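Local atomic coordinates of DNMT2 (Spodoptera frugiperda, PDB entry 4H0N), a protein that probably methylates cytosine 38 in the anticodon loop of tRNA(Asp) and has DNA (cytosine-5)-methyltransferase activity as well. Residues A[198-209]-A[282-293]. The protein carries 3 engineered substitutions. Residues are numbered along the deposited sequence; the frame is centred on the assembly and turned at random.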
ATOM      1  N   ILE A 198     -11.307   0.774 -15.377  1.00 50.12           N
ATOM      2  CA  ILE A 198     -10.186  -0.116 -15.143  1.00 52.69           C
ATOM      3  C   ILE A 198     -10.610  -1.590 -15.190  1.00 54.51           C
ATOM      4  O   ILE A 198     -10.708  -2.262 -14.161  1.00 71.80           O
ATOM      5  CB  ILE A 198      -9.459   0.264 -13.833  1.00 45.87           C
ATOM      6  CG1 ILE A 198     -10.437   0.317 -12.658  1.00 46.60           C
ATOM      7  CG2 ILE A 198      -8.835   1.643 -13.983  1.00 52.65           C
ATOM      8  CD1 ILE A 198      -9.841   0.896 -11.386  1.00 49.24           C
ATOM      9  N   ILE A 199     -10.872  -2.068 -16.404  1.00 42.43           N
ATOM     10  CA  ILE A 199     -11.180  -3.471 -16.665  1.00 41.44           C
ATOM     11  C   ILE A 199     -10.967  -3.729 -18.154  1.00 50.41           C
ATOM     12  O   ILE A 199     -11.340  -2.904 -18.994  1.00 58.17           O
ATOM     13  CB  ILE A 199     -12.621  -3.850 -16.220  1.00 42.15           C
ATOM     14  CG1 ILE A 199     -12.589  -4.593 -14.883  1.00 36.19           C
ATOM     15  CG2 ILE A 199     -13.315  -4.730 -17.255  1.00 47.17           C
ATOM     16  CD1 ILE A 199     -13.854  -4.441 -14.082  1.00 35.08           C
ATOM     17  N   GLU A 200     -10.345  -4.860 -18.471  1.00 45.17           N
ATOM     18  CA  GLU A 200     -10.006  -5.207 -19.845  1.00 59.33           C
ATOM     19  C   GLU A 200     -10.950  -6.294 -20.354  1.00 69.95           C
ATOM     20  O   GLU A 200     -11.462  -7.085 -19.562  1.00 69.70           O
ATOM     21  CB  GLU A 200      -8.559  -5.683 -19.887  1.00 80.64           C
ATOM     22  CG  GLU A 200      -8.010  -5.947 -18.492  1.00 89.00           C
ATOM     23  CD  GLU A 200      -6.575  -5.497 -18.315  1.00103.74           C
ATOM     24  OE1 GLU A 200      -6.355  -4.376 -17.804  1.00109.57           O
ATOM     25  OE2 GLU A 200      -5.665  -6.273 -18.676  1.00106.03           O
ATOM     26  N   GLU A 201     -11.203  -6.328 -21.661  1.00 96.86           N
ATOM     27  CA  GLU A 201     -12.107  -7.336 -22.211  1.00103.84           C
ATOM     28  C   GLU A 201     -11.383  -8.658 -22.477  1.00108.13           C
ATOM     29  O   GLU A 201     -11.862  -9.722 -22.086  1.00113.43           O
ATOM     30  CB  GLU A 201     -12.851  -6.816 -23.456  1.00101.58           C
ATOM     31  CG  GLU A 201     -12.028  -6.701 -24.740  1.00110.98           C
ATOM     32  CD  GLU A 201     -12.120  -7.947 -25.611  1.00117.71           C
ATOM     33  OE1 GLU A 201     -12.708  -8.955 -25.160  1.00117.49           O
ATOM     34  OE2 GLU A 201     -11.608  -7.920 -26.751  1.00121.47           O
ATOM     35  N   ASP A 202     -10.218  -8.587 -23.114  1.00 94.16           N
ATOM     36  CA  ASP A 202      -9.477  -9.791 -23.462  1.00 92.56           C
ATOM     37  C   ASP A 202      -8.666 -10.293 -22.274  1.00 80.92           C
ATOM     38  O   ASP A 202      -7.435 -10.295 -22.311  1.00 84.85           O
ATOM     39  CB  ASP A 202      -8.561  -9.537 -24.664  1.00106.83           C
ATOM     40  CG  ASP A 202      -8.851 -10.470 -25.830  1.00111.70           C
ATOM     41  OD1 ASP A 202      -9.732 -10.143 -26.653  1.00113.12           O
ATOM     42  OD2 ASP A 202      -8.197 -11.531 -25.923  1.00112.20           O
ATOM     43  N   VAL A 203      -9.356 -10.715 -21.218  1.00 54.59           N
ATOM     44  CA  VAL A 203      -8.666 -11.241 -20.044  1.00 44.71           C
ATOM     45  C   VAL A 203      -8.463 -12.752 -20.135  1.00 44.05           C
ATOM     46  O   VAL A 203      -9.401 -13.510 -20.375  1.00 44.94           O
ATOM     47  CB  VAL A 203      -9.383 -10.877 -18.735  1.00 43.92           C
ATOM     48  CG1 VAL A 203      -8.628 -11.451 -17.547  1.00 37.86           C
ATOM     49  CG2 VAL A 203      -9.494  -9.368 -18.602  1.00 41.48           C
ATOM     50  N   ASP A 204      -7.219 -13.172 -19.940  1.00 50.58           N
ATOM     51  CA  ASP A 204      -6.826 -14.567 -20.079  1.00 48.62           C
ATOM     52  C   ASP A 204      -7.506 -15.477 -19.052  1.00 46.08           C
ATOM     53  O   ASP A 204      -7.755 -15.074 -17.911  1.00 44.10           O
ATOM     54  CB  ASP A 204      -5.312 -14.665 -19.940  1.00 49.15           C
ATOM     55  CG  ASP A 204      -4.752 -15.921 -20.547  1.00 58.68           C
ATOM     56  OD1 ASP A 204      -4.182 -15.836 -21.656  1.00 63.35           O
ATOM     57  OD2 ASP A 204      -4.875 -16.989 -19.906  1.00 59.25           O
ATOM     58  N   GLU A 205      -7.797 -16.709 -19.461  1.00 54.53           N
ATOM     59  CA  GLU A 205      -8.477 -17.667 -18.592  1.00 59.19           C
ATOM     60  C   GLU A 205      -7.639 -18.104 -17.388  1.00 50.58           C
ATOM     61  O   GLU A 205      -8.135 -18.806 -16.510  1.00 50.14           O
ATOM     62  CB  GLU A 205      -8.931 -18.899 -19.385  1.00 84.70           C
ATOM     63  CG  GLU A 205     -10.362 -18.814 -19.914  1.00 94.34           C
ATOM     64  CD  GLU A 205     -10.998 -20.184 -20.117  1.00102.43           C
ATOM     65  OE1 GLU A 205     -10.296 -21.203 -19.942  1.00105.42           O
ATOM     66  OE2 GLU A 205     -12.203 -20.238 -20.446  1.00101.97           O
ATOM     67  N   LYS A 206      -6.376 -17.694 -17.339  1.00 52.11           N
ATOM     68  CA  LYS A 206      -5.518 -18.079 -16.223  1.00 52.53           C
ATOM     69  C   LYS A 206      -5.913 -17.376 -14.923  1.00 51.95           C
ATOM     70  O   LYS A 206      -5.510 -17.792 -13.836  1.00 50.42           O
ATOM     71  CB  LYS A 206      -4.047 -17.818 -16.549  1.00 53.95           C
ATOM     72  CG  LYS A 206      -3.603 -16.368 -16.411  1.00 53.00           C
ATOM     73  CD  LYS A 206      -2.850 -15.927 -17.658  1.00 57.00           C
ATOM     74  CE  LYS A 206      -1.624 -15.097 -17.331  1.00 55.06           C
ATOM     75  NZ  LYS A 206      -0.917 -14.669 -18.572  1.00 55.01           N
ATOM     76  N   PHE A 207      -6.709 -16.318 -15.037  1.00 43.99           N
ATOM     77  CA  PHE A 207      -7.107 -15.545 -13.867  1.00 32.11           C
ATOM     78  C   PHE A 207      -8.412 -16.044 -13.261  1.00 31.19           C
ATOM     79  O   PHE A 207      -8.836 -15.565 -12.207  1.00 29.51           O
ATOM     80  CB  PHE A 207      -7.210 -14.061 -14.211  1.00 32.03           C
ATOM     81  CG  PHE A 207      -5.896 -13.436 -14.564  1.00 35.92           C
ATOM     82  CD1 PHE A 207      -4.963 -13.159 -13.583  1.00 32.92           C
ATOM     83  CD2 PHE A 207      -5.591 -13.126 -15.877  1.00 42.08           C
ATOM     84  CE1 PHE A 207      -3.751 -12.587 -13.904  1.00 35.23           C
ATOM     85  CE2 PHE A 207      -4.381 -12.552 -16.207  1.00 43.13           C
ATOM     86  CZ  PHE A 207      -3.459 -12.283 -15.218  1.00 41.11           C
ATOM     87  N   LEU A 208      -9.046 -17.002 -13.931  1.00 39.74           N
ATOM     88  CA  LEU A 208     -10.270 -17.604 -13.414  1.00 39.00           C
ATOM     89  C   LEU A 208      -9.990 -18.290 -12.090  1.00 34.33           C
ATOM     90  O   LEU A 208      -8.987 -18.981 -11.937  1.00 41.16           O
ATOM     91  CB  LEU A 208     -10.857 -18.603 -14.414  1.00 34.97           C
ATOM     92  CG  LEU A 208     -11.689 -18.008 -15.551  1.00 36.58           C
ATOM     93  CD1 LEU A 208     -11.918 -19.040 -16.632  1.00 39.68           C
ATOM     94  CD2 LEU A 208     -13.016 -17.469 -15.040  1.00 35.85           C
ATOM     95  N   VAL A 209     -10.874 -18.080 -11.127  1.00 30.30           N
ATOM     96  CA  VAL A 209     -10.731 -18.692  -9.818  1.00 29.80           C
ATOM     97  C   VAL A 209     -10.869 -20.218  -9.925  1.00 31.76           C
ATOM     98  O   VAL A 209     -11.843 -20.725 -10.493  1.00 33.13           O
ATOM     99  CB  VAL A 209     -11.753 -18.089  -8.835  1.00 28.65           C
ATOM    100  CG1 VAL A 209     -11.660 -18.748  -7.478  1.00 28.74           C
ATOM    101  CG2 VAL A 209     -11.530 -16.592  -8.718  1.00 27.08           C
ATOM    102  N   LEU A 282     -16.162 -16.463 -12.318  1.00 31.66           N
ATOM    103  CA  LEU A 282     -15.453 -15.640 -11.345  1.00 30.10           C
ATOM    104  C   LEU A 282     -13.962 -15.687 -11.627  1.00 29.80           C
ATOM    105  O   LEU A 282     -13.406 -16.751 -11.870  1.00 33.24           O
ATOM    106  CB  LEU A 282     -15.713 -16.132  -9.927  1.00 29.74           C
ATOM    107  CG  LEU A 282     -17.167 -16.054  -9.474  1.00 30.60           C
ATOM    108  CD1 LEU A 282     -17.341 -16.715  -8.120  1.00 30.21           C
ATOM    109  CD2 LEU A 282     -17.606 -14.608  -9.425  1.00 30.51           C
ATOM    110  N   ARG A 283     -13.318 -14.527 -11.604  1.00 28.75           N
ATOM    111  CA  ARG A 283     -11.886 -14.452 -11.857  1.00 28.56           C
ATOM    112  C   ARG A 283     -11.251 -13.438 -10.929  1.00 27.06           C
ATOM    113  O   ARG A 283     -11.931 -12.572 -10.386  1.00 33.49           O
ATOM    114  CB  ARG A 283     -11.616 -14.033 -13.299  1.00 32.71           C
ATOM    115  CG  ARG A 283     -11.917 -12.570 -13.578  1.00 28.72           C
ATOM    116  CD  ARG A 283     -11.021 -12.057 -14.690  1.00 29.80           C
ATOM    117  NE  ARG A 283     -11.511 -10.817 -15.285  1.00 29.42           N
ATOM    118  CZ  ARG A 283     -11.107  -9.606 -14.926  1.00 30.82           C
ATOM    119  NH1 ARG A 283     -10.206  -9.462 -13.960  1.00 33.76           N
ATOM    120  NH2 ARG A 283     -11.607  -8.538 -15.530  1.00 28.84           N
ATOM    121  N   TYR A 284      -9.941 -13.544 -10.754  1.00 34.03           N
ATOM    122  CA  TYR A 284      -9.203 -12.549  -9.995  1.00 26.67           C
ATOM    123  C   TYR A 284      -8.993 -11.279 -10.819  1.00 25.28           C
ATOM    124  O   TYR A 284      -9.114 -11.295 -12.045  1.00 26.23           O
ATOM    125  CB  TYR A 284      -7.853 -13.111  -9.567  1.00 25.85           C
ATOM    126  CG  TYR A 284      -7.952 -14.325  -8.675  1.00 32.19           C
ATOM    127  CD1 TYR A 284      -8.391 -14.215  -7.362  1.00 25.75           C
ATOM    128  CD2 TYR A 284      -7.590 -15.584  -9.141  1.00 37.06           C
ATOM    129  CE1 TYR A 284      -8.477 -15.323  -6.539  1.00 26.55           C
ATOM    130  CE2 TYR A 284      -7.675 -16.701  -8.326  1.00 38.91           C
ATOM    131  CZ  TYR A 284      -8.118 -16.565  -7.028  1.00 38.04           C
ATOM    132  OH  TYR A 284      -8.196 -17.675  -6.218  1.00 36.57           O
ATOM    133  N   PHE A 285      -8.695 -10.173 -10.143  1.00 24.11           N
ATOM    134  CA  PHE A 285      -8.226  -8.990 -10.845  1.00 23.91           C
ATOM    135  C   PHE A 285      -6.806  -9.273 -11.325  1.00 26.05           C
ATOM    136  O   PHE A 285      -6.033  -9.935 -10.631  1.00 24.38           O
ATOM    137  CB  PHE A 285      -8.252  -7.757  -9.935  1.00 29.72           C
ATOM    138  CG  PHE A 285      -9.641  -7.263  -9.606  1.00 29.51           C
ATOM    139  CD1 PHE A 285     -10.377  -6.542 -10.539  1.00 36.84           C
ATOM    140  CD2 PHE A 285     -10.207  -7.507  -8.363  1.00 24.97           C
ATOM    141  CE1 PHE A 285     -11.655  -6.086 -10.241  1.00 33.94           C
ATOM    142  CE2 PHE A 285     -11.483  -7.052  -8.057  1.00 26.61           C
ATOM    143  CZ  PHE A 285     -12.208  -6.341  -8.994  1.00 28.76           C
ATOM    144  N   THR A 286      -6.468  -8.795 -12.518  1.00 41.99           N
ATOM    145  CA  THR A 286      -5.114  -8.951 -13.038  1.00 46.05           C
ATOM    146  C   THR A 286      -4.204  -7.953 -12.332  1.00 50.27           C
ATOM    147  O   THR A 286      -4.686  -6.928 -11.846  1.00 57.08           O
ATOM    148  CB  THR A 286      -5.050  -8.666 -14.543  1.00 31.31           C
ATOM    149  OG1 THR A 286      -5.055  -7.249 -14.752  1.00 26.87           O
ATOM    150  CG2 THR A 286      -6.226  -9.303 -15.263  1.00 28.33           C
ATOM    151  N   PRO A 287      -2.888  -8.245 -12.269  1.00 40.52           N
ATOM    152  CA  PRO A 287      -1.912  -7.330 -11.664  1.00 38.71           C
ATOM    153  C   PRO A 287      -2.026  -5.916 -12.219  1.00 42.50           C
ATOM    154  O   PRO A 287      -1.834  -4.941 -11.490  1.00 43.09           O
ATOM    155  CB  PRO A 287      -0.575  -7.942 -12.076  1.00 27.36           C
ATOM    156  CG  PRO A 287      -0.856  -9.400 -12.148  1.00 27.52           C
ATOM    157  CD  PRO A 287      -2.254  -9.510 -12.693  1.00 29.68           C
ATOM    158  N   LYS A 288      -2.344  -5.825 -13.507  1.00 40.40           N
ATOM    159  CA  LYS A 288      -2.542  -4.556 -14.195  1.00 36.18           C
ATOM    160  C   LYS A 288      -3.731  -3.799 -13.611  1.00 30.68           C
ATOM    161  O   LYS A 288      -3.645  -2.603 -13.327  1.00 25.50           O
ATOM    162  CB  LYS A 288      -2.763  -4.824 -15.683  1.00 39.73           C
ATOM    163  CG  LYS A 288      -2.828  -3.598 -16.566  1.00 50.91           C
ATOM    164  CD  LYS A 288      -2.981  -4.015 -18.022  1.00 63.65           C
ATOM    165  CE  LYS A 288      -3.085  -2.817 -18.948  1.00 66.66           C
ATOM    166  NZ  LYS A 288      -3.291  -3.240 -20.361  1.00 73.28           N
ATOM    167  N   GLU A 289      -4.839  -4.510 -13.429  1.00 24.40           N
ATOM    168  CA  GLU A 289      -6.046  -3.920 -12.866  1.00 25.56           C
ATOM    169  C   GLU A 289      -5.828  -3.460 -11.430  1.00 22.28           C
ATOM    170  O   GLU A 289      -6.251  -2.374 -11.047  1.00 21.67           O
ATOM    171  CB  GLU A 289      -7.213  -4.905 -12.952  1.00 28.69           C
ATOM    172  CG  GLU A 289      -7.826  -4.999 -14.346  1.00 37.71           C
ATOM    173  CD  GLU A 289      -8.593  -6.298 -14.585  1.00 40.07           C
ATOM    174  OE1 GLU A 289      -8.408  -7.272 -13.817  1.00 30.67           O
ATOM    175  OE2 GLU A 289      -9.381  -6.339 -15.556  1.00 43.89           O
ATOM    176  N   VAL A 290      -5.158  -4.288 -10.639  1.00 25.94           N
ATOM    177  CA  VAL A 290      -4.851  -3.927  -9.262  1.00 25.04           C
ATOM    178  C   VAL A 290      -3.959  -2.682  -9.222  1.00 27.33           C
ATOM    179  O   VAL A 290      -4.108  -1.832  -8.346  1.00 28.52           O
ATOM    180  CB  VAL A 290      -4.182  -5.098  -8.524  1.00 22.76           C
ATOM    181  CG1 VAL A 290      -3.843  -4.713  -7.086  1.00 19.60           C
ATOM    182  CG2 VAL A 290      -5.085  -6.326  -8.567  1.00 21.04           C
ATOM    183  N   LEU A 291      -3.049  -2.572 -10.187  1.00 30.32           N
ATOM    184  CA  LEU A 291      -2.200  -1.388 -10.314  1.00 30.60           C
ATOM    185  C   LEU A 291      -3.014  -0.122 -10.590  1.00 26.06           C
ATOM    186  O   LEU A 291      -2.739   0.935 -10.021  1.00 22.23           O
ATOM    187  CB  LEU A 291      -1.131  -1.596 -11.396  1.00 22.09           C
ATOM    188  CG  LEU A 291       0.172  -2.280 -10.956  1.00 22.29           C
ATOM    189  CD1 LEU A 291       0.973  -2.772 -12.150  1.00 23.95           C
ATOM    190  CD2 LEU A 291       1.018  -1.336 -10.114  1.00 21.54           C
ATOM    191  N   MET A 292      -4.014  -0.242 -11.461  1.00 27.98           N
ATOM    192  CA  MET A 292      -4.921   0.865 -11.771  1.00 26.35           C
ATOM    193  C   MET A 292      -5.821   1.180 -10.587  1.00 21.07           C
ATOM    194  O   MET A 292      -6.105   2.343 -10.303  1.00 30.63           O
ATOM    195  CB  MET A 292      -5.790   0.533 -12.982  1.00 23.38           C
ATOM    196  CG  MET A 292      -5.063   0.508 -14.307  1.00 52.47           C
ATOM    197  SD  MET A 292      -4.263   2.075 -14.675  1.00 59.01           S
ATOM    198  CE  MET A 292      -2.573   1.521 -14.920  1.00 65.88           C
ATOM    199  N   ILE A 293      -6.278   0.132  -9.912  1.00 25.65           N
ATOM    200  CA  ILE A 293      -7.053   0.275  -8.687  1.00 27.37           C
ATOM    201  C   ILE A 293      -6.260   1.000  -7.595  1.00 31.56           C
ATOM    202  O   ILE A 293      -6.810   1.829  -6.871  1.00 36.16           O
ATOM    203  CB  ILE A 293      -7.538  -1.098  -8.170  1.00 21.18           C
ATOM    204  CG1 ILE A 293      -8.644  -1.634  -9.077  1.00 21.26           C
ATOM    205  CG2 ILE A 293      -8.048  -0.997  -6.739  1.00 19.04           C
ATOM    206  CD1 ILE A 293      -8.966  -3.103  -8.861  1.00 21.45           C
TER
HETATM  207  O   HOH W   1     -13.872 -19.569 -11.967  1.00 27.64           O
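A capping box at the start of helix 287-293 and a single beta bridge just ahead of it receive loop 198-209, downstream of strand 161-168, with Val203 lying over the guanidinium of Arg283 and Phe207 against Thr286. At the bridge, Tyr284 N donates to Phe207 O (2.7 Å) and Val209 N to Leu282 O (3.0 Å), bracketing the pair Leu208 and Arg283; a water joins Val209 O to Leu282 O. Val209 CG2 sits over the centre of the Tyr284 ring, 3.8 Å from its centroid, a CH-pi contact. The Phe207 ring takes Thr286 CG2 over one face in the same manner, while Phe207 CE1 reaches Pro287 CD (3.6 Å). Thr286 is the N-cap: its OG1 accepts from Glu289 N, and Glu289 OE1 accepts in return from Thr286 N, closing the capping box. The same carboxylate is held end-on by Arg283, NH1 to OE1 (2.8 Å) and NH2 to OE2, both tilted from the guanidinium plane; NH1 also bonds Tyr284 O, fixing the group's rotation. Extended from CG to NE (chi2 151°, chi3 163°), the arginine lies crosswise to Val203, whose CG1 comes within 3.7 Å of Arg283 NE. A leucine in place of Arg283 would probably leave the Glu289 carboxylate without its charged mate and Tyr284 O without its NH1 donor. Glu200 N adds a weak bond to Glu289 OE2. Ile198 CG2 packs on Met292 CB, and Ile198 CD1 lies 3.6 Å from Ile293 CG1. Tyr312 of helix 308-316 touches Phe207 and Pro287, whose side chain stays about 13 Å from the bound S-adenosyl-L-homocysteine.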